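Local coordinates for FYVE-finger-containing Rab5 effector protein rabenosyn-5 (Homo sapiens, PDB 1Z0J) that probably acts as a Rab5 effector, binding Rab GTPases through a small helical domain, at residues Thr41-Leu44 with Arg45-Lys48. Sequence-based numbering, arbitrary orientation.
Sequences TENL and RELK
Asn43 and Leu47 sit one turn apart on the second helix, 34-54, of a two-helix hairpin, the minimal Rab-binding domain of rabenosyn-5, and the contact is a local one along that helix. Four successive i to i+4 backbone hydrogen bonds run through it: Arg45 N to Thr41 O, Glu46 N to Glu42 O, Leu47 N to Asn43 O and Lys48 N to Leu44 O. The Leu47 bond is 2.9 Å from N to Asn43 O.

Side-chain packing follows the same spacing. The Leu47 methyl CD1 rests beside the amide oxygen of Asn43, 3.7 Å from OD1, and both side chains also pack on Ile21 of helix 11-30. That oxygen is not left to the leucine: OD1 is hydrogen-bonded to an aromatic side chain of the chain of another protein. Leu47 also packs on an aromatic side chain of that protein, so this face belongs to the interface between the two proteins. One step round, Leu44 leans on Ile25, while its CD1 meets the aliphatic CE of the extended Lys48 chain at 4.1 Å. Thr41 turns CG2 anti to the backbone N (chi1 -62° for OG1), which sets the methyl over one face of the Arg45 guanidinium, toward its rim, 3.5 Å from NH2, and lets OG1 bond to Val37 O.

Polar contacts gather around Glu46. Its OE2 comes within 3.0 Å of Glu42 OE2, two acceptors with their carboxylate planes 81° apart; such closeness would probably favour a raised pKa for one of them. The other oxygen turns to Asn43, whose amide plane stands at 90° to the carboxylate, and a single water joins them, accepting from Asn43 ND2 at 2.9 Å and donating to Glu46 OE1 at 2.6 Å.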
loop_
_atom_site.group_PDB
_atom_site.type_symbol
_atom_site.label_atom_id
_atom_site.label_comp_id
_atom_site.label_asym_id
_atom_site.label_seq_id
_atom_site.Cartn_x
_atom_site.Cartn_y
_atom_site.Cartn_z
ATOM N N THR B 41 -2.359 -10.586 13.656
ATOM C CA THR B 41 -3.485 -11.105 14.435
ATOM C C THR B 41 -4.642 -10.101 14.493
ATOM O O THR B 41 -5.814 -10.492 14.412
ATOM C CB THR B 41 -3.016 -11.555 15.837
ATOM O OG1 THR B 41 -2.064 -12.615 15.677
ATOM C CG2 THR B 41 -4.182 -12.055 16.690
ATOM N N GLU B 42 -4.316 -8.817 14.599
ATOM C CA GLU B 42 -5.316 -7.746 14.543
ATOM C C GLU B 42 -6.049 -7.745 13.192
ATOM O O GLU B 42 -7.276 -7.621 13.135
ATOM C CB GLU B 42 -4.655 -6.385 14.795
ATOM C CG GLU B 42 -5.592 -5.185 14.722
ATOM C CD GLU B 42 -4.881 -3.893 14.348
ATOM O OE1 GLU B 42 -3.661 -3.776 14.590
ATOM O OE2 GLU B 42 -5.549 -2.988 13.803
ATOM N N ASN B 43 -5.294 -7.889 12.105
ATOM C CA ASN B 43 -5.895 -7.974 10.773
ATOM C C ASN B 43 -6.781 -9.215 10.632
ATOM O O ASN B 43 -7.875 -9.150 10.063
ATOM C CB ASN B 43 -4.814 -7.972 9.689
ATOM C CG ASN B 43 -5.396 -7.797 8.312
ATOM O OD1 ASN B 43 -5.359 -8.704 7.489
ATOM N ND2 ASN B 43 -5.971 -6.627 8.064
ATOM N N LEU B 44 -6.310 -10.342 11.152
ATOM C CA LEU B 44 -7.109 -11.563 11.179
ATOM C C LEU B 44 -8.443 -11.338 11.899
ATOM O O LEU B 44 -9.497 -11.728 11.403
ATOM C CB LEU B 44 -6.331 -12.716 11.831
ATOM C CG LEU B 44 -7.032 -14.078 11.883
ATOM C CD1 LEU B 44 -7.305 -14.608 10.479
ATOM C CD2 LEU B 44 -6.215 -15.080 12.689
ATOM N N ARG B 45 -8.394 -10.686 13.057
ATOM C CA ARG B 45 -9.606 -10.370 13.810
ATOM C C ARG B 45 -10.579 -9.531 12.978
ATOM O O ARG B 45 -11.792 -9.770 12.977
ATOM C CB ARG B 45 -9.255 -9.651 15.113
ATOM C CG ARG B 45 -8.670 -10.571 16.181
ATOM C CD ARG B 45 -8.645 -9.890 17.539
ATOM N NE ARG B 45 -7.710 -10.533 18.461
ATOM C CZ ARG B 45 -6.490 -10.079 18.740
ATOM N NH1 ARG B 45 -6.034 -8.970 18.171
ATOM N NH2 ARG B 45 -5.720 -10.740 19.595
ATOM N N GLU B 46 -10.041 -8.565 12.245
ATOM C CA GLU B 46 -10.862 -7.690 11.415
ATOM C C GLU B 46 -11.503 -8.421 10.236
ATOM O O GLU B 46 -12.673 -8.189 9.916
ATOM C CB GLU B 46 -10.056 -6.471 10.962
ATOM C CG GLU B 46 -9.895 -5.446 12.085
ATOM C CD GLU B 46 -8.558 -4.729 12.074
ATOM O OE1 GLU B 46 -7.878 -4.725 11.027
ATOM O OE2 GLU B 46 -8.191 -4.160 13.126
ATOM N N LEU B 47 -10.740 -9.306 9.594
ATOM C CA LEU B 47 -11.274 -10.128 8.515
ATOM C C LEU B 47 -12.392 -11.034 9.023
ATOM O O LEU B 47 -13.431 -11.175 8.365
ATOM C CB LEU B 47 -10.165 -10.965 7.873
ATOM C CG LEU B 47 -9.041 -10.226 7.138
ATOM C CD1 LEU B 47 -7.933 -11.195 6.784
ATOM C CD2 LEU B 47 -9.550 -9.501 5.886
ATOM N N LYS B 48 -12.189 -11.641 10.191
ATOM C CA LYS B 48 -13.206 -12.504 10.793
ATOM C C LYS B 48 -14.478 -11.733 11.168
ATOM O O LYS B 48 -15.586 -12.237 10.992
ATOM C CB LYS B 48 -12.632 -13.239 12.006
ATOM C CG LYS B 48 -11.666 -14.355 11.644
ATOM C CD LYS B 48 -11.131 -15.065 12.884
ATOM C CE LYS B 48 -10.421 -16.357 12.511
ATOM N NZ LYS B 48 -10.078 -17.182 13.703
HETATM O O HOH W 1 -5.449 -4.643 10.158
#